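Local atomic coordinates of probable protein phosphatase 2C 50 (Oryza sativa subsp. japonica, PDB entry 5ZCG), a protein that probably removes phosphate groups from phosphoserine and phosphothreonine residues of proteins, as a magnesium-dependent phosphatase of the PP2C family. Residues Leu244-Asp249 and Ile316-Lys321; Thr145-Leu150 and Ser164-Cys169; Gly11-Met16 and Ser309-Thr314. The protein carries 5 engineered substitutions. All coordinates share one frame; numbering follows the deposited sequence.

Contact 1 of 3, residues Leu244-Asp249 and Ile316-Lys321; sequences LILASD and IVVDLK. With MG (magnesium ion), chain E.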
loop_
_atom_site.group_PDB
_atom_site.type_symbol
_atom_site.label_atom_id
_atom_site.label_comp_id
_atom_site.label_asym_id
_atom_site.label_seq_id
_atom_site.Cartn_x
_atom_site.Cartn_y
_atom_site.Cartn_z
ATOM N N LEU A 244 6.504 22.944 0.136
ATOM C CA LEU A 244 6.398 21.548 -0.261
ATOM C C LEU A 244 5.010 21.044 0.098
ATOM O O LEU A 244 4.479 21.385 1.160
ATOM C CB LEU A 244 7.440 20.678 0.453
ATOM C CG LEU A 244 8.879 20.645 -0.053
ATOM C CD1 LEU A 244 9.685 19.676 0.792
ATOM C CD2 LEU A 244 8.930 20.260 -1.515
ATOM N N ILE A 245 4.437 20.216 -0.772
ATOM C CA ILE A 245 3.132 19.605 -0.539
ATOM C C ILE A 245 3.301 18.094 -0.625
ATOM O O ILE A 245 3.556 17.552 -1.708
ATOM C CB ILE A 245 2.075 20.090 -1.541
ATOM C CG1 ILE A 245 1.844 21.597 -1.395
ATOM C CG2 ILE A 245 0.771 19.316 -1.354
ATOM C CD1 ILE A 245 1.450 22.273 -2.692
ATOM N N LEU A 246 3.157 17.414 0.508
ATOM C CA LEU A 246 3.081 15.962 0.545
ATOM C C LEU A 246 1.629 15.573 0.774
ATOM O O LEU A 246 0.963 16.154 1.632
ATOM C CB LEU A 246 3.961 15.385 1.657
ATOM C CG LEU A 246 5.446 15.745 1.692
ATOM C CD1 LEU A 246 5.685 17.014 2.512
ATOM C CD2 LEU A 246 6.249 14.575 2.260
ATOM N N ALA A 247 1.127 14.615 0.002
ATOM C CA ALA A 247 -0.261 14.235 0.198
ATOM C C ALA A 247 -0.514 12.854 -0.376
ATOM O O ALA A 247 0.115 12.442 -1.355
ATOM C CB ALA A 247 -1.225 15.254 -0.433
ATOM N N SER A 248 -1.461 12.153 0.242
ATOM C CA SER A 248 -1.956 10.903 -0.309
ATOM C C SER A 248 -2.822 11.188 -1.530
ATOM O O SER A 248 -3.189 12.331 -1.812
ATOM C CB SER A 248 -2.756 10.133 0.742
ATOM O OG SER A 248 -3.833 10.913 1.232
ATOM N N ASP A 249 -3.159 10.125 -2.264
ATOM C CA ASP A 249 -3.959 10.300 -3.470
ATOM C C ASP A 249 -5.349 10.852 -3.174
ATOM O O ASP A 249 -6.044 11.258 -4.109
ATOM C CB ASP A 249 -4.059 8.980 -4.244
ATOM C CG ASP A 249 -4.671 7.854 -3.423
ATOM O OD1 ASP A 249 -4.967 8.057 -2.227
ATOM O OD2 ASP A 249 -4.848 6.748 -3.980
ATOM N N ILE A 316 0.389 17.453 4.084
ATOM C CA ILE A 316 1.403 18.196 4.815
ATOM C C ILE A 316 1.886 19.314 3.910
ATOM O O ILE A 316 2.241 19.072 2.747
ATOM C CB ILE A 316 2.584 17.309 5.247
ATOM C CG1 ILE A 316 2.129 16.175 6.166
ATOM C CG2 ILE A 316 3.633 18.161 5.947
ATOM C CD1 ILE A 316 3.268 15.240 6.573
ATOM N N VAL A 317 1.898 20.533 4.437
ATOM C CA VAL A 317 2.452 21.684 3.742
ATOM C C VAL A 317 3.641 22.173 4.555
ATOM O O VAL A 317 3.505 22.457 5.752
ATOM C CB VAL A 317 1.409 22.794 3.552
ATOM C CG1 VAL A 317 2.018 23.979 2.802
ATOM C CG2 VAL A 317 0.194 22.239 2.815
ATOM N N VAL A 318 4.803 22.258 3.914
ATOM C CA VAL A 318 6.023 22.736 4.558
ATOM C C VAL A 318 6.399 24.066 3.924
ATOM O O VAL A 318 6.724 24.125 2.733
ATOM C CB VAL A 318 7.171 21.719 4.433
ATOM C CG1 VAL A 318 8.447 22.279 5.058
ATOM C CG2 VAL A 318 6.793 20.401 5.095
ATOM N N ASP A 319 6.350 25.132 4.714
ATOM C CA ASP A 319 6.786 26.439 4.249
ATOM C C ASP A 319 8.309 26.449 4.161
ATOM O O ASP A 319 8.998 26.217 5.159
ATOM C CB ASP A 319 6.273 27.522 5.196
ATOM C CG ASP A 319 6.561 28.926 4.700
ATOM O OD1 ASP A 319 7.131 29.081 3.599
ATOM O OD2 ASP A 319 6.215 29.882 5.422
ATOM N N LEU A 320 8.836 26.704 2.966
ATOM C CA LEU A 320 10.270 26.647 2.734
ATOM C C LEU A 320 10.952 28.007 2.825
ATOM O O LEU A 320 12.161 28.088 2.597
ATOM C CB LEU A 320 10.550 26.026 1.360
ATOM C CG LEU A 320 10.292 24.525 1.209
ATOM C CD1 LEU A 320 10.626 24.065 -0.199
ATOM C CD2 LEU A 320 11.092 23.729 2.227
ATOM N N LYS A 321 10.221 29.071 3.140
ATOM C CA LYS A 321 10.840 30.387 3.284
ATOM C C LYS A 321 10.993 30.799 4.745
ATOM O O LYS A 321 10.884 29.971 5.649
ATOM C CB LYS A 321 10.048 31.441 2.511
ATOM C CG LYS A 321 10.326 31.397 1.016
ATOM C CD LYS A 321 9.304 32.181 0.213
ATOM C CE LYS A 321 9.986 33.082 -0.804
ATOM N NZ LYS A 321 10.572 34.303 -0.179
HETATM MG MG MG E . -5.688 6.871 -0.699
HETATM O O HOH W 1 -5.819 5.429 -1.933
HETATM O O HOH W 2 -6.569 5.452 0.498
HETATM O O HOH W 3 -5.599 8.441 0.715
#
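L244 and V318 face each other as an antiparallel hydrogen-bonded pair: L244 N donates to V318 O at 2.9 Å, and V318 N returns the bond to L244 O. L246 and I316 repeat the exchange, and here the bond from I316 N to L246 O is 2.8 Å long and nearly straight (170° at the hydrogen). In the non-hydrogen-bonded pair between them, I245 and V317, each CA-H turns to a carbonyl of the adjacent pair: V317 CA lies 3.3 Å from L244 O and I245 CA 3.4 Å from I316 O. On the face that carries L244, L246, I316 and V318 the side chains pack apolar against apolar. With CG anti to its carbonyl carbon (chi1 -55°), the L246 side chain leans obliquely across I316, its CD1 branch 4.1 Å from I316 CB. Past the end of the strand, L320 turns back so that its CD1 rests 3.8 Å from L244 CG, while D319 OD1 accepts from K321 N in an Asx turn. At the other end the chain leaves the sheet for the active site. S248 occupies the N-cap position before helix 249-252, its OG held by D18 and by the backbone N of T314, and D249 OD1 binds magnesium at 2.1 Å. D61, D311 and three waters complete the six ligands, and one of these waters also donates to D249 OD2. Both are inner strands of one sheet of the PP2C beta sandwich, flanked by strand 3-9 beside 313-319 and strand 165-170 beside 241-247; helix 257-274 covers I245 and V317, and strand 53-63 of the second sheet packs on the opposite face.

Contact 2 of 3, residues Thr145-Leu150 and Ser164-Cys169; sequences TAVVAL and SRIVLC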
loop_
_atom_site.group_PDB
_atom_site.type_symbol
_atom_site.label_atom_id
_atom_site.label_comp_id
_atom_site.label_asym_id
_atom_site.label_seq_id
_atom_site.Cartn_x
_atom_site.Cartn_y
_atom_site.Cartn_z
ATOM N N THR A 145 1.587 3.178 1.028
ATOM C CA THR A 145 2.543 4.010 0.324
ATOM C C THR A 145 3.478 4.656 1.333
ATOM O O THR A 145 3.258 4.607 2.547
ATOM C CB THR A 145 1.848 5.096 -0.488
ATOM O OG1 THR A 145 1.467 6.175 0.384
ATOM C CG2 THR A 145 0.613 4.541 -1.156
ATOM N N ALA A 146 4.533 5.273 0.816
ATOM C CA ALA A 146 5.474 6.005 1.651
ATOM C C ALA A 146 6.078 7.090 0.777
ATOM O O ALA A 146 6.858 6.788 -0.128
ATOM C CB ALA A 146 6.555 5.083 2.219
ATOM N N VAL A 147 5.713 8.342 1.023
ATOM C CA VAL A 147 6.378 9.464 0.380
ATOM C C VAL A 147 7.002 10.291 1.493
ATOM O O VAL A 147 6.301 10.756 2.401
ATOM C CB VAL A 147 5.422 10.290 -0.507
ATOM C CG1 VAL A 147 4.219 10.811 0.270
ATOM C CG2 VAL A 147 6.169 11.426 -1.195
ATOM N N VAL A 148 8.328 10.406 1.474
ATOM C CA VAL A 148 9.031 11.097 2.542
ATOM C C VAL A 148 9.935 12.162 1.942
ATOM O O VAL A 148 10.463 12.020 0.835
ATOM C CB VAL A 148 9.835 10.130 3.450
ATOM C CG1 VAL A 148 8.992 8.901 3.819
ATOM C CG2 VAL A 148 11.144 9.722 2.801
ATOM N N ALA A 149 10.086 13.244 2.693
ATOM C CA ALA A 149 10.927 14.372 2.335
ATOM C C ALA A 149 11.819 14.687 3.524
ATOM O O ALA A 149 11.330 15.033 4.607
ATOM C CB ALA A 149 10.088 15.591 1.948
ATOM N N LEU A 150 13.118 14.529 3.328
ATOM C CA LEU A 150 14.118 15.042 4.242
ATOM C C LEU A 150 14.385 16.490 3.867
ATOM O O LEU A 150 14.678 16.795 2.708
ATOM C CB LEU A 150 15.394 14.200 4.153
ATOM C CG LEU A 150 16.628 14.622 4.947
ATOM C CD1 LEU A 150 17.408 13.376 5.338
ATOM C CD2 LEU A 150 17.497 15.572 4.139
ATOM N N SER A 164 1.211 7.927 -3.546
ATOM C CA SER A 164 1.213 9.242 -2.939
ATOM C C SER A 164 2.228 10.114 -3.679
ATOM O O SER A 164 3.039 9.628 -4.481
ATOM C CB SER A 164 1.538 9.153 -1.450
ATOM O OG SER A 164 0.564 8.397 -0.746
ATOM N N ARG A 165 2.178 11.418 -3.427
ATOM C CA ARG A 165 2.977 12.332 -4.227
ATOM C C ARG A 165 3.423 13.526 -3.394
ATOM O O ARG A 165 2.723 13.969 -2.478
ATOM C CB ARG A 165 2.191 12.793 -5.458
ATOM C CG ARG A 165 2.989 13.576 -6.481
ATOM C CD ARG A 165 2.054 14.169 -7.518
ATOM N NE ARG A 165 1.240 13.135 -8.156
ATOM C CZ ARG A 165 0.090 13.366 -8.780
ATOM N NH1 ARG A 165 -0.392 14.599 -8.852
ATOM N NH2 ARG A 165 -0.580 12.361 -9.333
ATOM N N ILE A 166 4.612 14.032 -3.714
ATOM C CA ILE A 166 5.110 15.284 -3.163
ATOM C C ILE A 166 5.387 16.239 -4.315
ATOM O O ILE A 166 5.938 15.845 -5.348
ATOM C CB ILE A 166 6.374 15.087 -2.301
ATOM C CG1 ILE A 166 6.944 16.448 -1.896
ATOM C CG2 ILE A 166 7.400 14.271 -3.049
ATOM C CD1 ILE A 166 8.048 16.373 -0.882
ATOM N N VAL A 167 4.971 17.488 -4.147
ATOM C CA VAL A 167 5.147 18.520 -5.158
ATOM C C VAL A 167 5.832 19.711 -4.504
ATOM O O VAL A 167 5.556 20.043 -3.345
ATOM C CB VAL A 167 3.800 18.932 -5.795
ATOM C CG1 VAL A 167 4.011 19.990 -6.870
ATOM C CG2 VAL A 167 3.104 17.718 -6.385
ATOM N N LEU A 168 6.756 20.324 -5.231
ATOM C CA LEU A 168 7.409 21.546 -4.796
ATOM C C LEU A 168 6.803 22.722 -5.548
ATOM O O LEU A 168 6.543 22.638 -6.750
ATOM C CB LEU A 168 8.917 21.470 -5.043
ATOM C CG LEU A 168 9.704 22.777 -5.117
ATOM C CD1 LEU A 168 9.968 23.306 -3.722
ATOM C CD2 LEU A 168 11.009 22.574 -5.880
ATOM N N CYS A 169 6.539 23.804 -4.833
ATOM C CA CYS A 169 6.104 25.046 -5.456
ATOM C C CYS A 169 7.338 25.927 -5.577
ATOM O O CYS A 169 7.893 26.365 -4.567
ATOM C CB CYS A 169 5.000 25.722 -4.644
ATOM S SG CYS A 169 4.300 27.182 -5.449
#
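With T145 OG1 between its backbone N and carbonyl carbon (chi1 79°) and S164 OG anti to its carbonyl carbon (chi1 -62°), the two hydroxyls meet in a hydrogen bond of 2.7 Å. This bond marks the active-site end of an interface between the two sheets of the PP2C beta sandwich: strands 146-150 and 165-169 belong to different sheets, approach to 7.2 Å between axes, and run at 34° to each other, so they meet through side chains and not through backbone bonds. T145 OG1 is also hydrogen-bonded to the backbone N of D61, a magnesium ligand whose side chain S164 touches, which makes the hydroxyl pair part of the second shell of the metal site. Farther in, the contact becomes purely apolar. V147 spreads its two methyls along the opposing strand, CG1 3.6 Å from S164 CB and CG2 3.6 Å from I166 CG2, where the two side chains cross obliquely. R165, between S164 and I166 in sequence, directs its CB to the far side of its strand, where its guanidinium forms a salt bridge with D180 and a cation-pi contact with W252. The side chain of I166 is fully extended, and at its end CD1 meets A149 CB at 3.6 Å.

Contact 3 of 3, residues Gly11-Met16 and Ser309-Thr314; sequences GRSAEM and SEDNIT. With MG (magnesium ion), chain E.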
loop_
_atom_site.group_PDB
_atom_site.type_symbol
_atom_site.label_atom_id
_atom_site.label_comp_id
_atom_site.label_asym_id
_atom_site.label_seq_id
_atom_site.Cartn_x
_atom_site.Cartn_y
_atom_site.Cartn_z
ATOM N N GLY A 11 -12.401 11.427 5.823
ATOM C CA GLY A 11 -13.273 11.875 4.747
ATOM C C GLY A 11 -14.565 11.083 4.710
ATOM O O GLY A 11 -15.151 10.752 5.747
ATOM N N ARG A 12 -15.019 10.771 3.501
ATOM C CA ARG A 12 -16.239 9.985 3.370
ATOM C C ARG A 12 -15.985 8.490 3.484
ATOM O O ARG A 12 -16.931 7.707 3.355
ATOM C CB ARG A 12 -16.951 10.291 2.048
ATOM C CG ARG A 12 -16.066 10.817 0.940
ATOM C CD ARG A 12 -16.890 11.250 -0.266
ATOM N NE ARG A 12 -17.852 12.294 0.067
ATOM C CZ ARG A 12 -17.708 13.578 -0.244
ATOM N NH1 ARG A 12 -16.631 13.994 -0.900
ATOM N NH2 ARG A 12 -18.645 14.450 0.101
ATOM N N SER A 13 -14.746 8.081 3.750
ATOM C CA SER A 13 -14.454 6.676 3.966
ATOM C C SER A 13 -14.773 6.300 5.408
ATOM O O SER A 13 -14.738 7.137 6.315
ATOM C CB SER A 13 -12.989 6.370 3.647
ATOM O OG SER A 13 -12.778 6.324 2.244
ATOM N N ALA A 14 -15.079 5.018 5.612
ATOM C CA ALA A 14 -15.518 4.546 6.921
ATOM C C ALA A 14 -14.424 4.730 7.970
ATOM O O ALA A 14 -14.622 5.413 8.981
ATOM C CB ALA A 14 -15.939 3.079 6.832
ATOM N N GLU A 15 -13.261 4.118 7.756
ATOM C CA GLU A 15 -12.160 4.204 8.705
ATOM C C GLU A 15 -10.962 4.925 8.099
ATOM O O GLU A 15 -10.788 4.991 6.878
ATOM C CB GLU A 15 -11.756 2.813 9.206
ATOM C CG GLU A 15 -12.648 2.328 10.342
ATOM C CD GLU A 15 -13.279 0.979 10.070
ATOM O OE1 GLU A 15 -14.341 0.697 10.662
ATOM O OE2 GLU A 15 -12.706 0.192 9.285
ATOM N N MET A 16 -10.124 5.452 8.987
ATOM C CA MET A 16 -8.926 6.187 8.605
ATOM C C MET A 16 -7.743 5.235 8.476
ATOM O O MET A 16 -7.386 4.544 9.438
ATOM C CB MET A 16 -8.613 7.268 9.637
ATOM C CG MET A 16 -7.348 8.036 9.343
ATOM S SD MET A 16 -7.412 8.816 7.723
ATOM C CE MET A 16 -6.541 10.349 8.063
ATOM N N SER A 309 -13.718 13.953 -3.444
ATOM C CA SER A 309 -12.797 12.867 -3.131
ATOM C C SER A 309 -13.459 11.863 -2.198
ATOM O O SER A 309 -14.019 12.235 -1.164
ATOM C CB SER A 309 -11.520 13.412 -2.491
ATOM O OG SER A 309 -10.676 12.353 -2.057
ATOM N N GLU A 310 -13.388 10.582 -2.573
ATOM C CA GLU A 310 -13.963 9.496 -1.787
ATOM C C GLU A 310 -13.059 9.038 -0.647
ATOM O O GLU A 310 -13.548 8.433 0.314
ATOM C CB GLU A 310 -14.242 8.289 -2.693
ATOM C CG GLU A 310 -15.502 8.361 -3.553
ATOM C CD GLU A 310 -16.745 8.780 -2.789
ATOM O OE1 GLU A 310 -17.008 8.213 -1.707
ATOM O OE2 GLU A 310 -17.475 9.659 -3.287
ATOM N N ASP A 311 -11.763 9.305 -0.730
ATOM C CA ASP A 311 -10.764 8.613 0.069
ATOM C C ASP A 311 -10.403 9.377 1.340
ATOM O O ASP A 311 -10.821 10.517 1.572
ATOM C CB ASP A 311 -9.504 8.395 -0.769
ATOM C CG ASP A 311 -8.699 7.205 -0.326
ATOM O OD1 ASP A 311 -8.938 6.678 0.781
ATOM O OD2 ASP A 311 -7.806 6.805 -1.091
ATOM N N ASN A 312 -9.601 8.718 2.177
ATOM C CA ASN A 312 -8.868 9.440 3.202
ATOM C C ASN A 312 -8.030 10.518 2.527
ATOM O O ASN A 312 -7.544 10.345 1.406
ATOM C CB ASN A 312 -7.946 8.502 3.990
ATOM C CG ASN A 312 -8.670 7.298 4.576
ATOM O OD1 ASN A 312 -8.050 6.266 4.845
ATOM N ND2 ASN A 312 -9.974 7.427 4.793
ATOM N N ILE A 313 -7.871 11.645 3.208
ATOM C CA ILE A 313 -7.100 12.766 2.690
ATOM C C ILE A 313 -6.088 13.167 3.750
ATOM O O ILE A 313 -6.458 13.421 4.900
ATOM C CB ILE A 313 -7.993 13.967 2.321
ATOM C CG1 ILE A 313 -9.099 13.550 1.342
ATOM C CG2 ILE A 313 -7.144 15.084 1.725
ATOM C CD1 ILE A 313 -10.290 14.511 1.315
ATOM N N THR A 314 -4.817 13.223 3.367
ATOM C CA THR A 314 -3.762 13.670 4.265
ATOM C C THR A 314 -2.858 14.615 3.496
ATOM O O THR A 314 -2.412 14.291 2.394
ATOM C CB THR A 314 -2.969 12.493 4.833
ATOM O OG1 THR A 314 -3.813 11.764 5.729
ATOM C CG2 THR A 314 -1.745 12.984 5.602
HETATM MG MG MG E . -5.688 6.871 -0.699
HETATM O O HOH W 4 -13.257 11.857 1.661
HETATM O O HOH W 3 -5.599 8.441 0.715
HETATM O O HOH W 1 -5.819 5.429 -1.933
HETATM O O HOH W 2 -6.569 5.452 0.498
#
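The carbonyl oxygen of S309 is gripped by two donors, NH1 of R12 at 3.2 Å and a water at 3.0 Å. The oxygen lies near the plane of the guanidinium, at its edge, but NH1 approaches from 46° above the carbonyl plane. The same water accepts from R12 N and donates to D311 O, so one molecule joins the loop 11-16 to two carbonyls of 309-314. R12 NH1 has a second acceptor in L305 O of helix 291-306. R12 crosses the E310 side chain at about a right angle, its CD 3.4 Å from OE1 of E310; OE2 stands well out of the guanidinium plane, too far for a salt bridge, so any attraction is probably one of charges alone. Next along the loop, S13 OG donates to E310 O at 3.0 Å. Behind these bonds lies the metal centre of the PP2C fold, at the end of the sandwich where the chain enters strand 313-319: D311 OD2 binds magnesium at 2.2 Å, alongside D61 and D249, while D311 OD1 receives a bent bond from N312 N (132° at the hydrogen). N312 has its CG beside the backbone N (chi1 -54°), and its amide enters the curve of the loop. ND2 makes a weak bond of 3.3 Å to E15 O and another bond to R10 O, and OD1 accepts from E17 N. A leucine in its place would probably leave E17 N and R10 O without their mates and let the loop shift beside the metal ligand D311. The sulfur of M16 lies against this amide, SD 3.7 Å from N312 CG, and its bent chain carries CE across T314 to 3.9 Å from OG1, a hydroxyl hydrogen-bonded to D18.

How the contacts relate
From the N terminus, contact 3 opens first, in the loop between strands 3-9 and 18-28, and closes only at 309-314 after almost the whole chain has passed. Contact 2 is nested within that span: it closes a short loop containing strand 155-161 and joins the two sheets. Contact 1 opens after contact 2 has closed and ends at 316-321, beyond the second segment of contact 3, so contacts 1 and 3 cross. Strand 241-247 bonds to strand 165-170 on one side, through I245 N to V167 O, and to strand 313-319 on the other. Contacts 1 and 3 also converge on one magnesium, with D249 and D311 supplied from their separate segments.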